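PDB 3PQA: lactaldehyde dehydrogenase, which catalyses the NAD-dependent oxidation of lactaldehyde to lactate, a step in the biosynthesis of coenzyme F420, and works as a homotetramer. Local coordinates for residues Y46-K51 and I155-V160; L123-E129 and N456-I462. All blocks are in the same frame, centred on the assembly; numbering follows the deposited sequence.

Contact 1 (Y46-K51 and I155-V160); sequences YKEVMK and IATGNV
Met50 points from the short helix 47-51 toward the turn joining helix 145-156 to strand 160-165; it runs along the backbone of the turn, while its CG also packs on Val160 CG2 (3.9 Å). Met50 CB sits 3.4 Å from Gly158 O, and CG comes 3.5 Å from Asn159 O. Bends at chi2 (-31°) and chi3 (-76°) carry the thioether past these carbonyls, and CE ends 3.8 Å from Ile155 O. Val160, whose backbone pairs with Val134 of strand 122-138, sends one methyl back: CG2, anti to its own carbonyl carbon, presses 3.5 Å from Tyr46 O at the start of the helix and also meets Lys47 CA. The Val160 and Lys47 side chains cross at about a right angle. Gly158, with positive phi, is the C-prime residue of the Schellman motif that ends helix 145-156; a CB there would fall close to Met50 O. Asn159 turns away, its OD1 bonded to the backbone N of Gly132. One water donates to both Lys47 O (2.9 Å) and Gly158 O (2.8 Å). Chemically, then, apolar methionine and valine groups meet backbone carbonyls here, and the polar link between the two backbones runs through water.

Contact 2 (L123-E129 and N456-I462); sequences LIFTRRE and NIKTIII
Extended torsions at Arg127 (CG anti to the backbone N, chi1 169°) and a bend at chi3 of Lys458 (-78°) bring two cations to one carboxylate oxygen, Glu129 OE2. Arg127 NE donates in its guanidinium plane to the anti lone pair of Glu129 OE2 at 2.9 Å, while Lys458 NZ arrives on the syn side of Glu129 OE2 at 2.8 Å, tilted from the carboxylate plane. Lys458 NZ also donates to Leu414 O and Ala411 O of the second subunit. Next along the same face, Phe125 takes its CG between backbone N and carbonyl carbon (chi1 67°), turning one ring face to Ile460, whose CB lies over it toward the rim in a CH-pi contact; Ile462 CD1 meets the ring edge. On the other face, Ile457 CG1 covers one side of the Arg128 guanidinium, 3.6 Å from Arg128 CZ, while Arg128 NE pairs with Glu452. Eight backbone hydrogen bonds join the strands into an antiparallel pair, part of the beta arm through which aldehyde dehydrogenases oligomerise; Thr459-Ile462 pair in parallel with a strand of the second subunit, carrying the sheet across the interface. Were Glu129 an alanine, Arg127 NE and Lys458 NZ, 4.9 Å apart, would probably lose the anion between them. The chemistry changes along one face: at the charged end a single oxygen accepts from two cations, and nearby Glu412 of the second subunit probably offsets some remaining positive charge; at the apolar end Leu123 packs on Phe125 of the third subunit, and Phe125 on its Leu123.

Overall arrangement
The centres of contacts 1 and 2 lie about 18 Å apart, on the same side of the chain's centre, and the two meet where Lys51 CE packs 4.2 Å from Glu129 OE1. Along the chain their segments alternate, in the order 46-51, 123-129, 155-160, 456-462. The long strand 122-138 links them: its first part pairs with strand 455-463 in contact 2, and farther on Val134 bonds to Val160 of contact 1 within the same mixed sheet. Both touch the second subunit. Contact 1 thus belongs to the body of the subunit, while contact 2 lies in the arm that projects from it toward the other subunits of the tetramer.

Contact 1 (Y46-K51 and I155-V160)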
ATOM      1  N   TYR B  46     -10.218  31.988  -2.602  1.00 13.82           N
ATOM      2  CA  TYR B  46     -10.530  31.049  -1.524  1.00 15.46           C
ATOM      3  C   TYR B  46      -9.657  29.803  -1.490  1.00 13.56           C
ATOM      4  O   TYR B  46      -9.933  28.876  -0.719  1.00 13.61           O
ATOM      5  CB  TYR B  46     -11.999  30.653  -1.582  1.00 19.93           C
ATOM      6  CG  TYR B  46     -12.912  31.811  -1.290  1.00 21.02           C
ATOM      7  CD1 TYR B  46     -13.061  32.299   0.010  1.00 20.60           C
ATOM      8  CD2 TYR B  46     -13.613  32.425  -2.314  1.00 20.62           C
ATOM      9  CE1 TYR B  46     -13.903  33.383   0.268  1.00 21.25           C
ATOM     10  CE2 TYR B  46     -14.457  33.492  -2.072  1.00 21.25           C
ATOM     11  CZ  TYR B  46     -14.603  33.961  -0.788  1.00 20.92           C
ATOM     12  OH  TYR B  46     -15.446  35.025  -0.583  1.00 21.40           O
ATOM     13  N   LYS B  47      -8.601  29.792  -2.303  1.00 13.02           N
ATOM     14  CA  LYS B  47      -7.668  28.648  -2.366  1.00 13.32           C
ATOM     15  C   LYS B  47      -7.003  28.361  -1.025  1.00 13.66           C
ATOM     16  O   LYS B  47      -6.869  27.200  -0.635  1.00 13.63           O
ATOM     17  CB  LYS B  47      -6.605  28.862  -3.447  1.00 14.19           C
ATOM     18  CG  LYS B  47      -7.143  28.766  -4.871  1.00 14.70           C
ATOM     19  CD  LYS B  47      -6.063  29.080  -5.918  1.00 14.53           C
ATOM     20  CE  LYS B  47      -5.111  27.894  -6.155  1.00 14.78           C
ATOM     21  NZ  LYS B  47      -4.026  28.255  -7.128  1.00 14.58           N
ATOM     22  N   GLU B  48      -6.588  29.416  -0.326  1.00 15.26           N
ATOM     23  CA  GLU B  48      -5.977  29.253   0.997  1.00 17.25           C
ATOM     24  C   GLU B  48      -6.935  28.697   2.039  1.00 15.56           C
ATOM     25  O   GLU B  48      -6.559  27.815   2.817  1.00 15.38           O
ATOM     26  CB  GLU B  48      -5.310  30.549   1.476  1.00 22.98           C
ATOM     27  CG  GLU B  48      -3.936  30.752   0.852  1.00 26.11           C
ATOM     28  CD  GLU B  48      -2.988  29.585   1.137  1.00 24.17           C
ATOM     29  OE1 GLU B  48      -2.554  28.909   0.184  1.00 26.21           O
ATOM     30  OE2 GLU B  48      -2.680  29.340   2.322  1.00 26.33           O
ATOM     31  N   VAL B  49      -8.167  29.208   2.049  1.00 15.94           N
ATOM     32  CA  VAL B  49      -9.209  28.708   2.947  1.00 16.96           C
ATOM     33  C   VAL B  49      -9.468  27.211   2.770  1.00 16.13           C
ATOM     34  O   VAL B  49      -9.479  26.459   3.764  1.00 16.17           O
ATOM     35  CB  VAL B  49     -10.535  29.522   2.825  1.00 19.15           C
ATOM     36  CG1 VAL B  49     -11.696  28.798   3.512  1.00 21.36           C
ATOM     37  CG2 VAL B  49     -10.364  30.885   3.434  1.00 21.29           C
ATOM     38  N   MET B  50      -9.669  26.778   1.521  1.00 15.07           N
ATOM     39  CA  MET B  50      -9.880  25.353   1.227  1.00 14.72           C
ATOM     40  C   MET B  50      -8.658  24.488   1.562  1.00 14.20           C
ATOM     41  O   MET B  50      -8.800  23.386   2.113  1.00 15.10           O
ATOM     42  CB  MET B  50     -10.247  25.122  -0.243  1.00 16.15           C
ATOM     43  CG  MET B  50     -11.725  24.895  -0.548  1.00 17.63           C
ATOM     44  SD  MET B  50     -12.763  24.082   0.682  1.00 15.25           S
ATOM     45  CE  MET B  50     -12.260  22.385   0.483  1.00 17.72           C
ATOM     46  N   LYS B  51      -7.471  24.968   1.197  1.00 13.87           N
ATOM     47  CA  LYS B  51      -6.219  24.231   1.428  1.00 14.21           C
ATOM     48  C   LYS B  51      -6.008  23.954   2.920  1.00 14.43           C
ATOM     49  O   LYS B  51      -5.429  22.932   3.298  1.00 15.00           O
ATOM     50  CB  LYS B  51      -5.040  25.011   0.854  1.00 16.33           C
ATOM     51  CG  LYS B  51      -3.675  24.369   1.062  1.00 17.53           C
ATOM     52  CD  LYS B  51      -2.604  25.311   0.567  1.00 17.00           C
ATOM     53  CE  LYS B  51      -1.234  24.689   0.666  1.00 17.76           C
ATOM     54  NZ  LYS B  51      -0.223  25.694   0.252  1.00 17.23           N
ATOM     55  N   ILE B 155     -13.291  18.245  -2.824  1.00  9.29           N
ATOM     56  CA  ILE B 155     -13.467  18.749  -1.461  1.00 10.55           C
ATOM     57  C   ILE B 155     -12.534  18.000  -0.489  1.00  9.55           C
ATOM     58  O   ILE B 155     -11.824  18.605   0.325  1.00  9.71           O
ATOM     59  CB  ILE B 155     -14.944  18.658  -0.992  1.00 12.27           C
ATOM     60  CG1 ILE B 155     -15.833  19.616  -1.804  1.00 12.45           C
ATOM     61  CG2 ILE B 155     -15.077  18.972   0.515  1.00 12.46           C
ATOM     62  CD1 ILE B 155     -17.313  19.455  -1.496  1.00 12.73           C
ATOM     63  N   ALA B 156     -12.514  16.677  -0.623  1.00  9.41           N
ATOM     64  CA  ALA B 156     -11.676  15.839   0.236  1.00  9.33           C
ATOM     65  C   ALA B 156     -10.194  16.210   0.217  1.00  9.06           C
ATOM     66  O   ALA B 156      -9.502  16.034   1.233  1.00  9.84           O
ATOM     67  CB  ALA B 156     -11.854  14.374  -0.136  1.00  9.56           C
ATOM     68  N   THR B 157      -9.719  16.693  -0.933  1.00  9.07           N
ATOM     69  CA  THR B 157      -8.299  17.015  -1.137  1.00  9.31           C
ATOM     70  C   THR B 157      -7.986  18.520  -1.011  1.00  9.25           C
ATOM     71  O   THR B 157      -6.872  18.952  -1.310  1.00 10.17           O
ATOM     72  CB  THR B 157      -7.780  16.428  -2.482  1.00 10.68           C
ATOM     73  OG1 THR B 157      -8.656  16.811  -3.555  1.00 11.84           O
ATOM     74  CG2 THR B 157      -7.722  14.913  -2.406  1.00 11.83           C
ATOM     75  N   GLY B 158      -8.967  19.317  -0.572  1.00  9.55           N
ATOM     76  CA  GLY B 158      -8.724  20.737  -0.243  1.00  9.51           C
ATOM     77  C   GLY B 158      -8.669  21.705  -1.412  1.00  9.08           C
ATOM     78  O   GLY B 158      -8.037  22.755  -1.317  1.00 10.00           O
ATOM     79  N   ASN B 159      -9.357  21.355  -2.494  1.00  9.11           N
ATOM     80  CA  ASN B 159      -9.427  22.165  -3.698  1.00  9.46           C
ATOM     81  C   ASN B 159     -10.640  23.069  -3.725  1.00  9.90           C
ATOM     82  O   ASN B 159     -11.697  22.706  -3.241  1.00 11.23           O
ATOM     83  CB  ASN B 159      -9.501  21.274  -4.927  1.00 10.19           C
ATOM     84  CG  ASN B 159      -8.264  20.447  -5.112  1.00 10.21           C
ATOM     85  OD1 ASN B 159      -7.223  20.961  -5.503  1.00 10.39           O
ATOM     86  ND2 ASN B 159      -8.368  19.157  -4.842  1.00 10.40           N
ATOM     87  N   VAL B 160     -10.470  24.249  -4.316  1.00  9.97           N
ATOM     88  CA  VAL B 160     -11.587  25.071  -4.750  1.00 10.27           C
ATOM     89  C   VAL B 160     -12.116  24.473  -6.060  1.00  9.77           C
ATOM     90  O   VAL B 160     -11.342  23.937  -6.857  1.00 10.65           O
ATOM     91  CB  VAL B 160     -11.108  26.523  -4.953  1.00 11.75           C
ATOM     92  CG1 VAL B 160     -12.168  27.366  -5.651  1.00 13.12           C
ATOM     93  CG2 VAL B 160     -10.746  27.132  -3.594  1.00 12.93           C
TER
HETATM   94  O   HOH W   1      -7.085  25.094  -2.583  1.00 15.20           O

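Contact 2 (L123-E129 and N456-I462)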
ATOM      1  N   LEU B 123      14.631  11.389   7.787  1.00 13.19           N
ATOM      2  CA  LEU B 123      13.223  10.995   7.744  1.00 12.76           C
ATOM      3  C   LEU B 123      12.636  11.538   6.449  1.00 11.44           C
ATOM      4  O   LEU B 123      12.593  12.747   6.246  1.00 12.37           O
ATOM      5  CB  LEU B 123      12.449  11.553   8.956  1.00 14.76           C
ATOM      6  CG  LEU B 123      10.941  11.264   9.039  1.00 15.15           C
ATOM      7  CD1 LEU B 123      10.655   9.765   9.104  1.00 14.94           C
ATOM      8  CD2 LEU B 123      10.326  11.995  10.227  1.00 15.01           C
ATOM      9  N   ILE B 124      12.239  10.646   5.554  1.00 10.23           N
ATOM     10  CA  ILE B 124      11.634  11.047   4.283  1.00  9.92           C
ATOM     11  C   ILE B 124      10.179  10.625   4.235  1.00  9.23           C
ATOM     12  O   ILE B 124       9.865   9.441   4.344  1.00 10.34           O
ATOM     13  CB  ILE B 124      12.398  10.483   3.057  1.00 11.34           C
ATOM     14  CG1 ILE B 124      13.866  10.947   3.081  1.00 11.79           C
ATOM     15  CG2 ILE B 124      11.663  10.876   1.769  1.00 11.79           C
ATOM     16  CD1 ILE B 124      14.747  10.415   1.958  1.00 11.69           C
ATOM     17  N   PHE B 125       9.267  11.586   4.084  1.00  9.93           N
ATOM     18  CA  PHE B 125       7.862  11.221   4.016  1.00 10.99           C
ATOM     19  C   PHE B 125       7.105  12.080   3.011  1.00 10.16           C
ATOM     20  O   PHE B 125       7.589  13.134   2.606  1.00 11.20           O
ATOM     21  CB  PHE B 125       7.200  11.236   5.412  1.00 13.46           C
ATOM     22  CG  PHE B 125       7.095  12.603   6.029  1.00 14.14           C
ATOM     23  CD1 PHE B 125       8.188  13.184   6.683  1.00 13.78           C
ATOM     24  CD2 PHE B 125       5.895  13.304   5.969  1.00 13.78           C
ATOM     25  CE1 PHE B 125       8.088  14.462   7.251  1.00 14.24           C
ATOM     26  CE2 PHE B 125       5.786  14.573   6.539  1.00 14.23           C
ATOM     27  CZ  PHE B 125       6.882  15.148   7.183  1.00 13.89           C
ATOM     28  N   THR B 126       5.931  11.619   2.617  1.00 10.13           N
ATOM     29  CA  THR B 126       5.125  12.335   1.626  1.00 10.19           C
ATOM     30  C   THR B 126       3.913  12.997   2.269  1.00 10.46           C
ATOM     31  O   THR B 126       3.489  12.628   3.358  1.00 10.11           O
ATOM     32  CB  THR B 126       4.646  11.403   0.495  1.00 10.82           C
ATOM     33  OG1 THR B 126       3.829  10.343   1.041  1.00 11.59           O
ATOM     34  CG2 THR B 126       5.835  10.798  -0.240  1.00 11.77           C
ATOM     35  N   ARG B 127       3.375  13.999   1.576  1.00 11.03           N
ATOM     36  CA  ARG B 127       2.191  14.723   1.997  1.00 11.26           C
ATOM     37  C   ARG B 127       1.460  15.070   0.707  1.00 12.48           C
ATOM     38  O   ARG B 127       2.098  15.500  -0.253  1.00 13.58           O
ATOM     39  CB  ARG B 127       2.616  15.978   2.758  1.00 13.65           C
ATOM     40  CG  ARG B 127       1.536  16.999   3.050  1.00 14.52           C
ATOM     41  CD  ARG B 127       2.134  18.156   3.860  1.00 14.46           C
ATOM     42  NE  ARG B 127       1.200  19.277   4.006  1.00 15.04           N
ATOM     43  CZ  ARG B 127       0.272  19.361   4.952  1.00 14.89           C
ATOM     44  NH1 ARG B 127       0.133  18.384   5.848  1.00 15.34           N
ATOM     45  NH2 ARG B 127      -0.530  20.415   5.003  1.00 15.39           N
ATOM     46  N   ARG B 128       0.152  14.840   0.664  1.00 12.20           N
ATOM     47  CA  ARG B 128      -0.653  15.221  -0.494  1.00 13.23           C
ATOM     48  C   ARG B 128      -1.206  16.626  -0.211  1.00 12.81           C
ATOM     49  O   ARG B 128      -1.632  16.906   0.905  1.00 13.23           O
ATOM     50  CB  ARG B 128      -1.797  14.216  -0.746  1.00 17.81           C
ATOM     51  CG  ARG B 128      -1.419  12.754  -1.090  1.00 20.89           C
ATOM     52  CD  ARG B 128      -0.506  12.631  -2.288  1.00 19.33           C
ATOM     53  NE  ARG B 128      -0.314  11.269  -2.823  1.00 21.44           N
ATOM     54  CZ  ARG B 128       0.632  10.384  -2.479  1.00 20.07           C
ATOM     55  NH1 ARG B 128       1.512  10.605  -1.497  1.00 21.52           N
ATOM     56  NH2 ARG B 128       0.689   9.224  -3.130  1.00 21.70           N
ATOM     57  N   GLU B 129      -1.157  17.509  -1.206  1.00 11.91           N
ATOM     58  CA  GLU B 129      -1.727  18.863  -1.092  1.00 10.93           C
ATOM     59  C   GLU B 129      -2.607  19.159  -2.302  1.00  9.88           C
ATOM     60  O   GLU B 129      -2.408  18.566  -3.354  1.00  9.90           O
ATOM     61  CB  GLU B 129      -0.616  19.913  -0.973  1.00 12.07           C
ATOM     62  CG  GLU B 129       0.244  19.727   0.285  1.00 12.96           C
ATOM     63  CD  GLU B 129       1.232  20.849   0.538  1.00 12.43           C
ATOM     64  OE1 GLU B 129       1.479  21.661  -0.381  1.00 13.12           O
ATOM     65  OE2 GLU B 129       1.782  20.887   1.658  1.00 13.10           O
ATOM     66  N   ASN B 456      -1.278  17.042  -5.342  1.00  8.65           N
ATOM     67  CA  ASN B 456       0.133  16.946  -5.705  1.00  8.55           C
ATOM     68  C   ASN B 456       0.900  16.373  -4.533  1.00  9.25           C
ATOM     69  O   ASN B 456       0.578  16.659  -3.377  1.00 10.53           O
ATOM     70  CB  ASN B 456       0.693  18.333  -6.026  1.00 10.75           C
ATOM     71  CG  ASN B 456       0.145  18.904  -7.320  1.00 11.24           C
ATOM     72  OD1 ASN B 456       0.009  18.200  -8.326  1.00 11.01           O
ATOM     73  ND2 ASN B 456      -0.159  20.203  -7.301  1.00 10.96           N
ATOM     74  N   ILE B 457       1.926  15.581  -4.832  1.00  9.40           N
ATOM     75  CA  ILE B 457       2.801  15.058  -3.783  1.00  9.54           C
ATOM     76  C   ILE B 457       3.805  16.129  -3.351  1.00  9.69           C
ATOM     77  O   ILE B 457       4.313  16.911  -4.179  1.00 10.44           O
ATOM     78  CB  ILE B 457       3.545  13.774  -4.229  1.00 10.69           C
ATOM     79  CG1 ILE B 457       2.550  12.640  -4.489  1.00 10.73           C
ATOM     80  CG2 ILE B 457       4.574  13.332  -3.143  1.00 10.72           C
ATOM     81  CD1 ILE B 457       3.171  11.397  -5.186  1.00 11.08           C
ATOM     82  N   LYS B 458       4.062  16.186  -2.047  1.00  9.49           N
ATOM     83  CA  LYS B 458       5.165  16.958  -1.496  1.00 10.10           C
ATOM     84  C   LYS B 458       6.016  15.957  -0.752  1.00  9.91           C
ATOM     85  O   LYS B 458       5.498  15.201   0.069  1.00 10.45           O
ATOM     86  CB  LYS B 458       4.676  18.054  -0.540  1.00 12.50           C
ATOM     87  CG  LYS B 458       5.807  18.775   0.210  1.00 13.51           C
ATOM     88  CD  LYS B 458       5.280  19.860   1.150  1.00 13.44           C
ATOM     89  CE  LYS B 458       4.879  21.137   0.398  1.00 13.64           C
ATOM     90  NZ  LYS B 458       4.245  22.125   1.351  1.00 13.80           N
ATOM     91  N   THR B 459       7.307  15.943  -1.062  1.00  9.30           N
ATOM     92  CA  THR B 459       8.261  15.079  -0.367  1.00  8.60           C
ATOM     93  C   THR B 459       9.017  15.931   0.628  1.00  8.47           C
ATOM     94  O   THR B 459       9.597  16.966   0.266  1.00  9.16           O
ATOM     95  CB  THR B 459       9.234  14.440  -1.363  1.00  9.71           C
ATOM     96  OG1 THR B 459       8.479  13.799  -2.400  1.00 10.28           O
ATOM     97  CG2 THR B 459      10.164  13.432  -0.645  1.00 10.22           C
ATOM     98  N   ILE B 460       8.991  15.531   1.898  1.00  8.95           N
ATOM     99  CA  ILE B 460       9.607  16.307   2.976  1.00  9.60           C
ATOM    100  C   ILE B 460      10.755  15.463   3.507  1.00  8.35           C
ATOM    101  O   ILE B 460      10.578  14.265   3.763  1.00  9.01           O
ATOM    102  CB  ILE B 460       8.586  16.641   4.098  1.00 11.82           C
ATOM    103  CG1 ILE B 460       7.424  17.468   3.523  1.00 12.60           C
ATOM    104  CG2 ILE B 460       9.263  17.392   5.250  1.00 12.50           C
ATOM    105  CD1 ILE B 460       6.228  17.622   4.448  1.00 12.42           C
ATOM    106  N   ILE B 461      11.926  16.069   3.637  1.00  8.37           N
ATOM    107  CA  ILE B 461      13.131  15.333   4.074  1.00  9.00           C
ATOM    108  C   ILE B 461      13.664  16.028   5.307  1.00  9.86           C
ATOM    109  O   ILE B 461      14.056  17.190   5.232  1.00 10.67           O
ATOM    110  CB  ILE B 461      14.212  15.310   2.961  1.00  9.64           C
ATOM    111  CG1 ILE B 461      13.673  14.674   1.676  1.00 10.17           C
ATOM    112  CG2 ILE B 461      15.491  14.617   3.410  1.00 10.35           C
ATOM    113  CD1 ILE B 461      13.205  15.720   0.636  1.00  9.74           C
ATOM    114  N   ILE B 462      13.698  15.325   6.438  1.00 11.20           N
ATOM    115  CA  ILE B 462      14.285  15.889   7.657  1.00 12.48           C
ATOM    116  C   ILE B 462      15.657  15.254   7.846  1.00 12.80           C
ATOM    117  O   ILE B 462      15.753  14.039   8.038  1.00 13.47           O
ATOM    118  CB  ILE B 462      13.387  15.673   8.908  1.00 14.21           C
ATOM    119  CG1 ILE B 462      11.963  16.195   8.639  1.00 14.54           C
ATOM    120  CG2 ILE B 462      14.050  16.301  10.158  1.00 14.42           C
ATOM    121  CD1 ILE B 462      10.942  15.950   9.765  1.00 14.51           C
TER
HETATM  122  O   HOH W   2       2.072  24.257   0.607  1.00 22.74           O